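Local coordinates for SusD/RagB family nutrient-binding outer membrane lipoprotein (Bacteroides vulgatus, PDB 4F7A) that probably binds glycans, mucin O-glycans among them, at the outer membrane as a SusD-like lipoprotein of a nutrient-uptake system, at residues M209-V214 with R501-T506; K225-S230 with G348-N353; E294-P299 with Q313-I318; K401-T406 with L450-T455. One frame throughout, in Å; residues are numbered along the deposited sequence. Where two conformers were deposited one is given.

The four contacts illustrate how a largely helical SusD-like chain is held together by loops and helix ends. They fall into two pairs. Contacts 1 and 2 have centres 20 Å apart and involve the consecutive helices 193-210 and 216-228; they touch through the CE methyl of selenomethionine Met209, 3.8 Å from Ile349 CD1. Contacts 3 and 4, with centres 16 Å apart, join loops on the same side of the molecule and meet where Pro299 CB packs 3.9 Å from Gln454 NE2. Contacts 2 and 3 lie on opposite sides of the chain's centre, their own centres 41 Å apart. A bound sodium ion sits about 9 Å from the Lys452 side chain of contact 4.

Contact 1 (M209-V214 with R501-T506); sequences MRVSNV and RLWWDT
Arg210, the last residue of helix 193-210, meets Trp504 in a type I beta turn from Leu502 to Asp505, and the CA atoms of Val211 and Trp504 come within 5.4 Å of each other. The Arg210 side chain leaves with CG anti to the backbone N (chi1 -171°), which lays its aliphatic part over one face of the Trp504 indole: CG stands 3.6 Å from the centroid of the five-membered ring, a CH-pi contact. Bends further along carry the guanidinium to salt bridges with Glu441, Glu437 and Asp130, and Asp130 also accepts from Trp504 NE1, tying both partners to one carboxylate. Val214 straddles one face of the Trp503 indole, with CG1 3.6 Å from the centroid of the six-membered ring and CG2 3.5 Å from NE1, while Val211 CG1 comes obliquely to CZ3.

No direct hydrogen bond joins the segments; two waters do so instead. One donates to Arg210 O (2.6 Å) and to Trp504 O (2.7 Å) and accepts from Val214 N. The second accepts from Asn213 ND2 and Thr506 N and also donates to Trp504 O, so that this carbonyl is gripped twice. Here the near-terminal segment of the chain is sealed by tryptophans and water onto the corner between two successive helices of the TPR-like SusD fold.

Contact 2 (K225-S230 with G348-N353); sequences KALENS and GINPKN
Leu227, in the last turn of helix 216-228, packs against the loop residues Asn350, Pro351 and Lys352. The apolar part of the contact is centred on its side chain: Leu227 CB lies 3.7 Å from Pro351 CG, and CD2 faces Lys352 CE at 3.8 Å. Glu228, exposed to solvent, lies against the proline with its CG on the pyrrolidine ring.

Two polar atoms make plain van der Waals contacts as well. Asn350 OD1 rests 3.5 Å from Leu227 CD1, and Glu228 OE2 stands 3.7 Å from Pro351 CB.

The polar link across the contact passes through one water. Lys352 is extended until its last torsion, where a bend (chi4 -73°) turns NZ toward this water, which accepts from NZ at 3.0 Å and donates to Leu227 O at 2.9 Å. The ammonium group thus reaches the carbonyl near the helix end indirectly, while CE of the same lysine touches it.

Within the loop, Asn350 OD1 accepts from Lys352 N at 2.8 Å, the donor standing above the carbonyl plane, and the bond forms an Asx turn around Pro351. Its ND2 is engaged by Glu354 OE2 and Arg341 O. A leucine in place of Asn350 would probably leave Lys352 N and Arg341 O without their mates and set the proline-bearing turn free to shift against Leu227.

Preceded by a Schellman motif at Gly348, the Asx turn shapes the connection between helices 334-346 and 356-371, and the end of helix 216-228 packs on this connection within the TPR-like helical fold.

Contact 3 (E294-P299 with Q313-I318); sequences EYLGVP and QSYSFI
Leu296 and Tyr315 cross at about a right angle, the leucine lying over one face of the phenol ring. Leu296 CB is the atom that meets this face, 3.9 Å from the ring centroid and offset toward the rim, a CH-pi contact; CD1 follows further along, 4.0 Å from Tyr315 CE1. At the edge of the same ring lies the Gly297 peptide, with Gly297 O 3.2 Å from Tyr315 CE2. Val298 approaches obliquely, its CG2 reaching CD2 of the ring. Tyr315 is therefore gripped by consecutive residues of one extended segment, a side chain over the face and a peptide at the edge, while its hydroxyl hydrogen-bonds to the hydroxyl of Tyr389. An alanine in place of Tyr315 is likely to open a gap beside Leu296 and Val298 and to leave the Tyr389 hydroxyl without this mate.

Ser316 points its side chain at the opposing segment too, but to bond rather than to pack. With OG beside its own backbone N (chi1 -71°), the hydroxyl accepts from Leu296 N at 2.9 Å, while Ser316 N donates to Leu296 O, also at 2.9 Å and in the carbonyl plane. In this buried contact one serine thus satisfies both backbone polar atoms of Leu296, so the two segments are probably held in one fixed alignment, with Tyr315 filling the space beside it.

Contact 4 (K401-T406 with L450-T455); sequences KALITT and LFKVQT
Leu403 and Phe451 bring two loops together, their CA atoms 6.7 Å apart, one loop preceding helix 416-431 and the other following helix 435-445. The apolar contacts are loose: Leu403 CG stands 4.3 Å from Phe451 CD1. Leu403 CD1 also reaches Phe451 CA at 4.0 Å and lies near Lys452 CE. Ala402 contributes its CA, which approaches the phenyl ring obliquely.

Closer are the contacts between carbon and carbonyl oxygen, one from each loop. Lys401 O lies at the edge of the Phe451 ring, near its plane, 3.3 Å from CE1, a position consistent with a weak attraction to the ring's C-H rim. In the reverse sense, the CD1 methyl of Leu403 presses on Leu450 O at 3.2 Å, a tight approach. Leu403 gets there with CG beside its backbone N (chi1 -60°) and the chain extended beyond.

No hydrogen bond crosses between segments 401-406 and 450-455, and several of their polar groups turn to other partners: Lys401 NZ forms a salt bridge with Asp388, Lys452 NZ donates to Asp465 O, and Phe451 N bonds to Thr266 OG1 on helix 265-273. Just before the first segment, however, Lys398 N donates to Gln454 OE1. Close carbon-to-carbonyl contacts and apolar touches thus link the segments themselves, and a directional bond between the two loops lies next to them.

Contact 1 (M209-V214 with R501-T506)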
loop_
_atom_site.group_PDB
_atom_site.type_symbol
_atom_site.label_atom_id
_atom_site.label_comp_id
_atom_site.label_asym_id
_atom_site.label_seq_id
_atom_site.Cartn_x
_atom_site.Cartn_y
_atom_site.Cartn_z
HETATM N N MSE A 209 4.717 8.910 9.606
HETATM C CA MSE A 209 5.060 9.712 8.449
HETATM C C MSE A 209 3.818 10.099 7.661
HETATM O O MSE A 209 3.721 11.230 7.180
HETATM C CB MSE A 209 6.088 9.047 7.565
HETATM C CG MSE A 209 7.448 8.911 8.199
HETATM SE SE MSE A 209 8.236 10.530 8.905
HETATM C CE MSE A 209 7.731 10.303 10.733
ATOM N N ARG A 210 2.836 9.209 7.587
ATOM C CA ARG A 210 1.583 9.545 6.920
ATOM C C ARG A 210 0.963 10.840 7.475
ATOM O O ARG A 210 0.452 11.651 6.719
ATOM C CB ARG A 210 0.539 8.430 7.045
ATOM C CG ARG A 210 -0.703 8.697 6.138
ATOM C CD ARG A 210 -0.544 8.131 4.726
ATOM N NE ARG A 210 -0.748 6.695 4.771
ATOM C CZ ARG A 210 0.141 5.762 4.433
ATOM N NH1 ARG A 210 1.339 6.080 3.967
ATOM N NH2 ARG A 210 -0.178 4.480 4.568
ATOM N N VAL A 211 0.983 11.013 8.798
ATOM C CA VAL A 211 0.313 12.161 9.410
ATOM C C VAL A 211 1.245 13.376 9.552
ATOM O O VAL A 211 0.837 14.374 10.125
ATOM C CB VAL A 211 -0.318 11.835 10.794
ATOM C CG1 VAL A 211 -1.236 10.616 10.684
ATOM C CG2 VAL A 211 0.743 11.624 11.856
ATOM N N SER A 212 2.473 13.299 9.023
ATOM C CA SER A 212 3.491 14.346 9.268
ATOM C C SER A 212 3.166 15.726 8.697
ATOM O O SER A 212 3.602 16.726 9.269
ATOM C CB SER A 212 4.884 13.899 8.807
ATOM O OG SER A 212 4.901 13.639 7.415
ATOM N N ASN A 213 2.396 15.794 7.603
ATOM C CA ASN A 213 2.011 17.085 7.021
ATOM C C ASN A 213 0.837 17.701 7.744
ATOM O O ASN A 213 0.825 18.906 7.938
ATOM C CB ASN A 213 1.663 16.976 5.543
ATOM C CG ASN A 213 2.855 16.694 4.681
ATOM O OD1 ASN A 213 4.002 17.102 4.994
ATOM N ND2 ASN A 213 2.603 16.039 3.553
ATOM N N VAL A 214 -0.133 16.882 8.155
ATOM C CA VAL A 214 -1.319 17.386 8.880
ATOM C C VAL A 214 -1.109 17.616 10.364
ATOM O O VAL A 214 -1.714 18.535 10.944
ATOM C CB VAL A 214 -2.577 16.471 8.644
ATOM C CG1 VAL A 214 -2.428 15.114 9.319
ATOM C CG2 VAL A 214 -3.849 17.162 9.121
ATOM N N ARG A 501 -9.995 15.682 -0.621
ATOM C CA ARG A 501 -8.799 15.288 0.092
ATOM C C ARG A 501 -9.114 14.613 1.430
ATOM O O ARG A 501 -9.962 15.091 2.216
ATOM C CB ARG A 501 -7.884 16.503 0.359
ATOM C CG ARG A 501 -7.279 17.122 -0.878
ATOM C CD ARG A 501 -6.287 18.188 -0.503
ATOM N NE ARG A 501 -5.891 18.984 -1.661
ATOM C CZ ARG A 501 -4.954 18.649 -2.543
ATOM N NH1 ARG A 501 -4.263 17.511 -2.451
ATOM N NH2 ARG A 501 -4.700 19.478 -3.545
ATOM N N LEU A 502 -8.369 13.545 1.714
ATOM C CA LEU A 502 -8.426 12.919 3.031
ATOM C C LEU A 502 -7.708 13.780 4.058
ATOM O O LEU A 502 -6.961 14.694 3.694
ATOM C CB LEU A 502 -7.853 11.511 2.965
ATOM C CG LEU A 502 -8.595 10.610 1.979
ATOM C CD1 LEU A 502 -8.036 9.199 2.033
ATOM C CD2 LEU A 502 -10.125 10.638 2.266
ATOM N N TRP A 503 -7.980 13.522 5.335
ATOM C CA TRP A 503 -7.425 14.298 6.434
ATOM C C TRP A 503 -5.894 14.456 6.353
ATOM O O TRP A 503 -5.370 15.562 6.533
ATOM C CB TRP A 503 -7.845 13.679 7.780
ATOM C CG TRP A 503 -7.156 14.266 9.004
ATOM C CD1 TRP A 503 -7.374 15.491 9.583
ATOM C CD2 TRP A 503 -6.151 13.624 9.791
ATOM N NE1 TRP A 503 -6.563 15.637 10.695
ATOM C CE2 TRP A 503 -5.802 14.507 10.839
ATOM C CE3 TRP A 503 -5.541 12.371 9.740
ATOM C CZ2 TRP A 503 -4.856 14.170 11.815
ATOM C CZ3 TRP A 503 -4.575 12.048 10.695
ATOM C CH2 TRP A 503 -4.252 12.939 11.720
ATOM N N TRP A 504 -5.178 13.374 6.063
ATOM C CA TRP A 504 -3.704 13.447 5.991
ATOM C C TRP A 504 -3.127 14.078 4.740
ATOM O O TRP A 504 -1.914 14.289 4.667
ATOM C CB TRP A 504 -3.028 12.103 6.254
ATOM C CG TRP A 504 -3.534 10.882 5.504
ATOM C CD1 TRP A 504 -4.068 9.759 6.079
ATOM C CD2 TRP A 504 -3.465 10.602 4.095
ATOM N NE1 TRP A 504 -4.357 8.826 5.128
ATOM C CE2 TRP A 504 -4.011 9.315 3.898
ATOM C CE3 TRP A 504 -3.020 11.308 2.988
ATOM C CZ2 TRP A 504 -4.085 8.722 2.649
ATOM C CZ3 TRP A 504 -3.113 10.746 1.755
ATOM C CH2 TRP A 504 -3.659 9.457 1.580
ATOM N N ASP A 505 -3.995 14.420 3.800
ATOM C CA ASP A 505 -3.636 15.020 2.515
ATOM C C ASP A 505 -3.879 16.521 2.635
ATOM O O ASP A 505 -5.028 16.980 2.568
ATOM C CB ASP A 505 -4.522 14.395 1.419
ATOM C CG ASP A 505 -4.310 14.992 0.042
ATOM O OD1 ASP A 505 -3.488 15.927 -0.107
ATOM O OD2 ASP A 505 -4.978 14.509 -0.896
ATOM N N THR A 506 -2.803 17.275 2.834
ATOM C CA THR A 506 -2.896 18.735 2.991
ATOM C C THR A 506 -2.666 19.462 1.673
ATOM O O THR A 506 -2.804 20.671 1.599
ATOM C CB THR A 506 -1.855 19.245 3.999
ATOM O OG1 THR A 506 -0.546 18.903 3.526
ATOM C CG2 THR A 506 -2.082 18.612 5.367
HETATM O O HOH W 1 -0.056 14.238 6.657
HETATM O O HOH W 2 -0.252 15.691 2.919
#

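Contact 2 (K225-S230 with G348-N353)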
loop_
_atom_site.group_PDB
_atom_site.type_symbol
_atom_site.label_atom_id
_atom_site.label_comp_id
_atom_site.label_asym_id
_atom_site.label_seq_id
_atom_site.Cartn_x
_atom_site.Cartn_y
_atom_site.Cartn_z
ATOM N N LYS A 225 8.426 7.050 19.415
ATOM C CA LYS A 225 8.073 5.746 19.949
ATOM C C LYS A 225 8.515 4.591 19.049
ATOM O O LYS A 225 9.087 3.606 19.554
ATOM C CB LYS A 225 6.567 5.663 20.226
ATOM C CG LYS A 225 6.119 6.516 21.423
ATOM C CD LYS A 225 4.698 6.152 21.937
ATOM C CE LYS A 225 3.658 6.256 20.886
ATOM N NZ LYS A 225 2.235 6.141 21.381
ATOM N N ALA A 226 8.251 4.717 17.748
ATOM C CA ALA A 226 8.628 3.717 16.765
ATOM C C ALA A 226 10.124 3.429 16.749
ATOM O O ALA A 226 10.535 2.273 16.775
ATOM C CB ALA A 226 8.160 4.134 15.364
ATOM N N LEU A 227 10.924 4.485 16.759
ATOM C CA LEU A 227 12.361 4.352 16.574
ATOM C C LEU A 227 13.163 4.249 17.880
ATOM O O LEU A 227 14.354 3.977 17.830
ATOM C CB LEU A 227 12.873 5.471 15.671
ATOM C CG LEU A 227 12.436 5.328 14.210
ATOM C CD1 LEU A 227 12.665 6.640 13.417
ATOM C CD2 LEU A 227 13.192 4.122 13.571
ATOM N N GLU A 228 12.522 4.430 19.042
ATOM C CA GLU A 228 13.198 4.194 20.317
ATOM C C GLU A 228 12.785 2.888 20.975
ATOM O O GLU A 228 13.414 2.455 21.914
ATOM C CB GLU A 228 12.953 5.351 21.281
ATOM C CG GLU A 228 13.626 6.623 20.818
ATOM C CD GLU A 228 13.635 7.708 21.867
ATOM O OE1 GLU A 228 12.634 7.826 22.628
ATOM O OE2 GLU A 228 14.646 8.443 21.903
ATOM N N ASN A 229 11.720 2.262 20.504
ATOM C CA ASN A 229 11.315 1.006 21.108
ATOM C C ASN A 229 12.468 0.010 20.979
ATOM O O ASN A 229 13.055 -0.147 19.898
ATOM C CB ASN A 229 10.016 0.515 20.480
ATOM C CG ASN A 229 9.501 -0.789 21.118
ATOM O OD1 ASN A 229 10.082 -1.830 20.915
ATOM N ND2 ASN A 229 8.412 -0.710 21.874
ATOM N N SER A 230 12.804 -0.648 22.083
ATOM C CA SER A 230 14.004 -1.482 22.139
ATOM C C SER A 230 13.953 -2.708 21.210
ATOM O O SER A 230 14.988 -3.281 20.925
ATOM C CB SER A 230 14.253 -1.932 23.585
ATOM O OG SER A 230 13.182 -2.753 24.003
ATOM N N GLY A 348 13.488 16.318 10.664
ATOM C CA GLY A 348 14.040 16.594 11.997
ATOM C C GLY A 348 13.334 15.868 13.132
ATOM O O GLY A 348 13.361 16.318 14.284
ATOM N N ILE A 349 12.671 14.750 12.831
ATOM C CA ILE A 349 11.901 14.051 13.835
ATOM C C ILE A 349 12.323 12.590 13.969
ATOM O O ILE A 349 11.554 11.756 14.447
ATOM C CB ILE A 349 10.362 14.218 13.595
ATOM C CG1 ILE A 349 9.918 13.629 12.252
ATOM C CG2 ILE A 349 9.979 15.703 13.678
ATOM C CD1 ILE A 349 8.403 13.872 11.939
ATOM N N ASN A 350 13.561 12.290 13.569
ATOM C CA ASN A 350 14.136 10.975 13.791
ATOM C C ASN A 350 14.966 11.047 15.067
ATOM O O ASN A 350 15.936 11.788 15.110
ATOM C CB ASN A 350 15.015 10.574 12.597
ATOM C CG ASN A 350 15.487 9.156 12.662
ATOM O OD1 ASN A 350 15.569 8.565 13.736
ATOM N ND2 ASN A 350 15.827 8.588 11.495
ATOM N N PRO A 351 14.609 10.263 16.097
ATOM C CA PRO A 351 15.409 10.330 17.340
ATOM C C PRO A 351 16.780 9.675 17.222
ATOM O O PRO A 351 17.602 9.841 18.118
ATOM C CB PRO A 351 14.545 9.567 18.342
ATOM C CG PRO A 351 13.866 8.500 17.486
ATOM C CD PRO A 351 13.551 9.246 16.186
ATOM N N LYS A 352 17.030 8.909 16.157
ATOM C CA LYS A 352 18.329 8.254 15.987
ATOM C C LYS A 352 19.321 9.213 15.370
ATOM O O LYS A 352 18.939 10.125 14.649
ATOM C CB LYS A 352 18.194 7.046 15.070
ATOM C CG LYS A 352 17.292 5.952 15.614
ATOM C CD LYS A 352 17.241 4.769 14.664
ATOM C CE LYS A 352 16.569 3.563 15.288
ATOM N NZ LYS A 352 17.418 2.898 16.315
ATOM N N ASN A 353 20.594 8.944 15.593
ATOM C CA ASN A 353 21.669 9.747 15.038
ATOM C C ASN A 353 22.016 9.272 13.625
ATOM O O ASN A 353 23.036 8.613 13.415
ATOM C CB ASN A 353 22.914 9.658 15.942
ATOM C CG ASN A 353 22.637 10.100 17.390
ATOM O OD1 ASN A 353 21.807 10.978 17.635
ATOM N ND2 ASN A 353 23.362 9.497 18.357
HETATM O O HOH W 3 17.001 4.509 18.858
#

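Contact 3 (E294-P299 with Q313-I318)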
loop_
_atom_site.group_PDB
_atom_site.type_symbol
_atom_site.label_atom_id
_atom_site.label_comp_id
_atom_site.label_asym_id
_atom_site.label_seq_id
_atom_site.Cartn_x
_atom_site.Cartn_y
_atom_site.Cartn_z
ATOM N N GLU A 294 12.315 -3.279 -25.594
ATOM C CA GLU A 294 11.990 -2.098 -24.795
ATOM C C GLU A 294 10.954 -2.426 -23.725
ATOM O O GLU A 294 10.155 -3.382 -23.854
ATOM C CB GLU A 294 11.483 -0.975 -25.699
ATOM C CG GLU A 294 12.542 -0.452 -26.666
ATOM C CD GLU A 294 11.928 0.160 -27.917
ATOM O OE1 GLU A 294 10.917 0.870 -27.789
ATOM O OE2 GLU A 294 12.428 -0.114 -29.028
ATOM N N TYR A 295 10.965 -1.630 -22.676
ATOM C CA TYR A 295 9.932 -1.711 -21.646
ATOM C C TYR A 295 8.949 -0.593 -21.891
ATOM O O TYR A 295 9.304 0.589 -21.800
ATOM C CB TYR A 295 10.536 -1.599 -20.253
ATOM C CG TYR A 295 11.367 -2.822 -19.920
ATOM C CD1 TYR A 295 12.683 -2.935 -20.338
ATOM C CD2 TYR A 295 10.807 -3.885 -19.214
ATOM C CE1 TYR A 295 13.439 -4.094 -20.061
ATOM C CE2 TYR A 295 11.539 -5.032 -18.935
ATOM C CZ TYR A 295 12.850 -5.123 -19.343
ATOM O OH TYR A 295 13.555 -6.262 -19.058
ATOM N N LEU A 296 7.712 -0.958 -22.192
ATOM C CA LEU A 296 6.672 0.013 -22.527
ATOM C C LEU A 296 5.546 -0.093 -21.515
ATOM O O LEU A 296 5.022 -1.172 -21.300
ATOM C CB LEU A 296 6.125 -0.244 -23.934
ATOM C CG LEU A 296 7.088 -0.164 -25.104
ATOM C CD1 LEU A 296 6.333 -0.433 -26.414
ATOM C CD2 LEU A 296 7.813 1.213 -25.163
ATOM N N GLY A 297 5.211 1.031 -20.877
ATOM C CA GLY A 297 4.142 1.118 -19.913
ATOM C C GLY A 297 2.859 1.731 -20.457
ATOM O O GLY A 297 2.886 2.650 -21.276
ATOM N N VAL A 298 1.730 1.231 -19.969
ATOM C CA VAL A 298 0.435 1.700 -20.395
ATOM C C VAL A 298 0.090 3.044 -19.767
ATOM O O VAL A 298 0.109 3.182 -18.546
ATOM C CB VAL A 298 -0.647 0.638 -20.043
ATOM C CG1 VAL A 298 -2.038 1.082 -20.507
ATOM C CG2 VAL A 298 -0.238 -0.743 -20.671
ATOM N N PRO A 299 -0.235 4.051 -20.591
ATOM C CA PRO A 299 -0.638 5.341 -20.010
ATOM C C PRO A 299 -2.058 5.281 -19.453
ATOM O O PRO A 299 -2.955 4.756 -20.110
ATOM C CB PRO A 299 -0.601 6.290 -21.210
ATOM C CG PRO A 299 -0.938 5.393 -22.368
ATOM C CD PRO A 299 -0.329 4.054 -22.055
ATOM N N GLN A 313 -2.196 -4.260 -25.610
ATOM C CA GLN A 313 -2.006 -5.679 -25.335
ATOM C C GLN A 313 -0.579 -6.210 -25.575
ATOM O O GLN A 313 -0.213 -7.262 -25.040
ATOM C CB GLN A 313 -3.053 -6.418 -26.180
ATOM C CG GLN A 313 -2.862 -7.832 -26.504
ATOM C CD GLN A 313 -3.937 -8.229 -27.495
ATOM O OE1 GLN A 313 -3.686 -8.346 -28.699
ATOM N NE2 GLN A 313 -5.160 -8.316 -27.010
ATOM N N SER A 314 0.225 -5.497 -26.360
ATOM C CA SER A 314 1.627 -5.880 -26.586
ATOM C C SER A 314 2.656 -5.036 -25.829
ATOM O O SER A 314 3.863 -5.149 -26.069
ATOM C CB SER A 314 1.914 -5.887 -28.086
ATOM O OG SER A 314 1.054 -6.839 -28.688
ATOM N N TYR A 315 2.178 -4.217 -24.892
ATOM C CA TYR A 315 3.067 -3.506 -23.948
ATOM C C TYR A 315 3.672 -4.463 -22.916
ATOM O O TYR A 315 3.378 -5.673 -22.905
ATOM C CB TYR A 315 2.325 -2.324 -23.293
ATOM C CG TYR A 315 2.361 -1.041 -24.112
ATOM C CD1 TYR A 315 2.319 -1.055 -25.513
ATOM C CD2 TYR A 315 2.428 0.194 -23.487
ATOM C CE1 TYR A 315 2.348 0.135 -26.259
ATOM C CE2 TYR A 315 2.432 1.359 -24.203
ATOM C CZ TYR A 315 2.422 1.347 -25.583
ATOM O OH TYR A 315 2.460 2.546 -26.269
ATOM N N SER A 316 4.559 -3.943 -22.072
ATOM C CA SER A 316 5.273 -4.787 -21.117
ATOM C C SER A 316 4.332 -5.392 -20.070
ATOM O O SER A 316 3.469 -4.710 -19.532
ATOM C CB SER A 316 6.374 -4.014 -20.410
ATOM O OG SER A 316 7.450 -3.740 -21.285
ATOM N N PHE A 317 4.541 -6.682 -19.803
ATOM C CA PHE A 317 3.747 -7.428 -18.862
ATOM C C PHE A 317 4.578 -7.650 -17.622
ATOM O O PHE A 317 5.799 -7.595 -17.684
ATOM C CB PHE A 317 3.354 -8.790 -19.476
ATOM C CG PHE A 317 2.153 -9.419 -18.824
ATOM C CD1 PHE A 317 0.910 -8.875 -19.010
ATOM C CD2 PHE A 317 2.272 -10.553 -18.028
ATOM C CE1 PHE A 317 -0.219 -9.430 -18.413
ATOM C CE2 PHE A 317 1.139 -11.123 -17.440
ATOM C CZ PHE A 317 -0.102 -10.557 -17.632
ATOM N N ILE A 318 3.911 -7.920 -16.505
ATOM C CA ILE A 318 4.575 -8.324 -15.292
ATOM C C ILE A 318 5.440 -9.551 -15.538
ATOM O O ILE A 318 5.140 -10.385 -16.391
ATOM C CB ILE A 318 3.566 -8.602 -14.141
ATOM C CG1 ILE A 318 4.233 -8.431 -12.781
ATOM C CG2 ILE A 318 2.894 -10.006 -14.293
ATOM C CD1 ILE A 318 3.233 -8.476 -11.582
#

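Contact 4 (K401-T406 with L450-T455)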
loop_
_atom_site.group_PDB
_atom_site.type_symbol
_atom_site.label_atom_id
_atom_site.label_comp_id
_atom_site.label_asym_id
_atom_site.label_seq_id
_atom_site.Cartn_x
_atom_site.Cartn_y
_atom_site.Cartn_z
ATOM N N LYS A 401 5.510 14.118 -21.957
ATOM C CA LYS A 401 6.816 14.476 -21.458
ATOM C C LYS A 401 6.974 13.994 -20.010
ATOM O O LYS A 401 6.051 14.142 -19.182
ATOM C CB LYS A 401 6.984 16.003 -21.526
ATOM C CG LYS A 401 8.377 16.490 -21.253
ATOM C CD LYS A 401 9.251 16.279 -22.485
ATOM C CE LYS A 401 10.699 16.686 -22.257
ATOM N NZ LYS A 401 11.415 15.730 -21.356
ATOM N N ALA A 402 8.136 13.428 -19.686
ATOM C CA ALA A 402 8.386 12.929 -18.314
ATOM C C ALA A 402 8.195 14.046 -17.315
ATOM O O ALA A 402 8.778 15.142 -17.442
ATOM C CB ALA A 402 9.795 12.340 -18.160
ATOM N N LEU A 403 7.363 13.790 -16.326
ATOM C CA LEU A 403 7.166 14.766 -15.261
ATOM C C LEU A 403 8.263 14.718 -14.198
ATOM O O LEU A 403 8.522 15.712 -13.526
ATOM C CB LEU A 403 5.829 14.549 -14.588
ATOM C CG LEU A 403 4.569 14.650 -15.439
ATOM C CD1 LEU A 403 3.364 14.552 -14.499
ATOM C CD2 LEU A 403 4.531 15.956 -16.270
ATOM N N ILE A 404 8.888 13.554 -14.033
ATOM C CA ILE A 404 9.931 13.364 -13.014
ATOM C C ILE A 404 11.286 13.682 -13.636
ATOM O O ILE A 404 11.649 13.093 -14.651
ATOM C CB ILE A 404 9.918 11.930 -12.465
ATOM C CG1 ILE A 404 8.514 11.548 -11.939
ATOM C CG2 ILE A 404 10.963 11.808 -11.364
ATOM C CD1 ILE A 404 8.215 10.007 -11.765
ATOM N N THR A 405 12.000 14.638 -13.049
ATOM C CA THR A 405 13.313 15.021 -13.513
ATOM C C THR A 405 14.441 14.713 -12.499
ATOM O O THR A 405 15.618 14.846 -12.825
ATOM C CB THR A 405 13.349 16.512 -13.872
ATOM O OG1 THR A 405 13.006 17.280 -12.705
ATOM C CG2 THR A 405 12.356 16.795 -15.033
ATOM N N THR A 406 14.098 14.259 -11.302
ATOM C CA THR A 406 15.122 14.024 -10.287
ATOM C C THR A 406 15.854 12.713 -10.556
ATOM O O THR A 406 15.262 11.768 -11.038
ATOM C CB THR A 406 14.531 14.104 -8.855
ATOM O OG1 THR A 406 15.600 14.281 -7.934
ATOM C CG2 THR A 406 13.701 12.867 -8.502
ATOM N N LEU A 450 3.428 11.121 -10.952
ATOM C CA LEU A 450 2.709 10.293 -11.893
ATOM C C LEU A 450 2.191 11.099 -13.091
ATOM O O LEU A 450 1.714 12.235 -12.935
ATOM C CB LEU A 450 1.500 9.632 -11.194
ATOM C CG LEU A 450 1.719 8.692 -9.989
ATOM C CD1 LEU A 450 0.368 8.114 -9.511
ATOM C CD2 LEU A 450 2.696 7.570 -10.289
ATOM N N PHE A 451 2.271 10.493 -14.275
ATOM C CA PHE A 451 1.603 11.032 -15.440
ATOM C C PHE A 451 0.123 11.205 -15.136
ATOM O O PHE A 451 -0.505 10.317 -14.546
ATOM C CB PHE A 451 1.731 10.087 -16.645
ATOM C CG PHE A 451 3.107 10.037 -17.241
ATOM C CD1 PHE A 451 3.667 11.168 -17.816
ATOM C CD2 PHE A 451 3.805 8.844 -17.285
ATOM C CE1 PHE A 451 4.902 11.133 -18.382
ATOM C CE2 PHE A 451 5.063 8.787 -17.843
ATOM C CZ PHE A 451 5.622 9.931 -18.408
ATOM N N LYS A 452 -0.437 12.330 -15.579
ATOM C CA LYS A 452 -1.880 12.613 -15.439
ATOM C C LYS A 452 -2.734 11.877 -16.463
ATOM O O LYS A 452 -2.269 11.563 -17.543
ATOM C CB LYS A 452 -2.165 14.102 -15.617
ATOM C CG LYS A 452 -1.192 15.078 -14.932
ATOM C CD LYS A 452 -1.079 14.919 -13.434
ATOM C CE LYS A 452 -0.260 16.070 -12.819
ATOM N NZ LYS A 452 -0.150 16.000 -11.342
ATOM N N VAL A 453 -4.004 11.641 -16.128
ATOM C CA VAL A 453 -4.909 10.976 -17.043
ATOM C C VAL A 453 -5.023 11.768 -18.339
ATOM O O VAL A 453 -5.010 12.986 -18.327
ATOM C CB VAL A 453 -6.327 10.699 -16.427
ATOM C CG1 VAL A 453 -6.199 9.797 -15.201
ATOM C CG2 VAL A 453 -7.090 12.011 -16.122
ATOM N N GLN A 454 -5.094 11.076 -19.469
ATOM C CA GLN A 454 -5.178 11.771 -20.761
ATOM C C GLN A 454 -6.585 12.294 -20.995
ATOM O O GLN A 454 -6.765 13.372 -21.576
ATOM C CB GLN A 454 -4.757 10.826 -21.886
ATOM C CG GLN A 454 -3.365 10.238 -21.650
ATOM C CD GLN A 454 -2.634 9.931 -22.927
ATOM O OE1 GLN A 454 -3.241 9.856 -24.002
ATOM N NE2 GLN A 454 -1.324 9.740 -22.822
ATOM N N THR A 455 -7.574 11.523 -20.532
ATOM C CA THR A 455 -8.996 11.875 -20.605
ATOM C C THR A 455 -9.607 11.758 -19.208
ATOM O O THR A 455 -9.400 10.752 -18.509
ATOM C CB THR A 455 -9.746 10.957 -21.579
ATOM O OG1 THR A 455 -9.269 11.187 -22.923
ATOM C CG2 THR A 455 -11.282 11.168 -21.506
#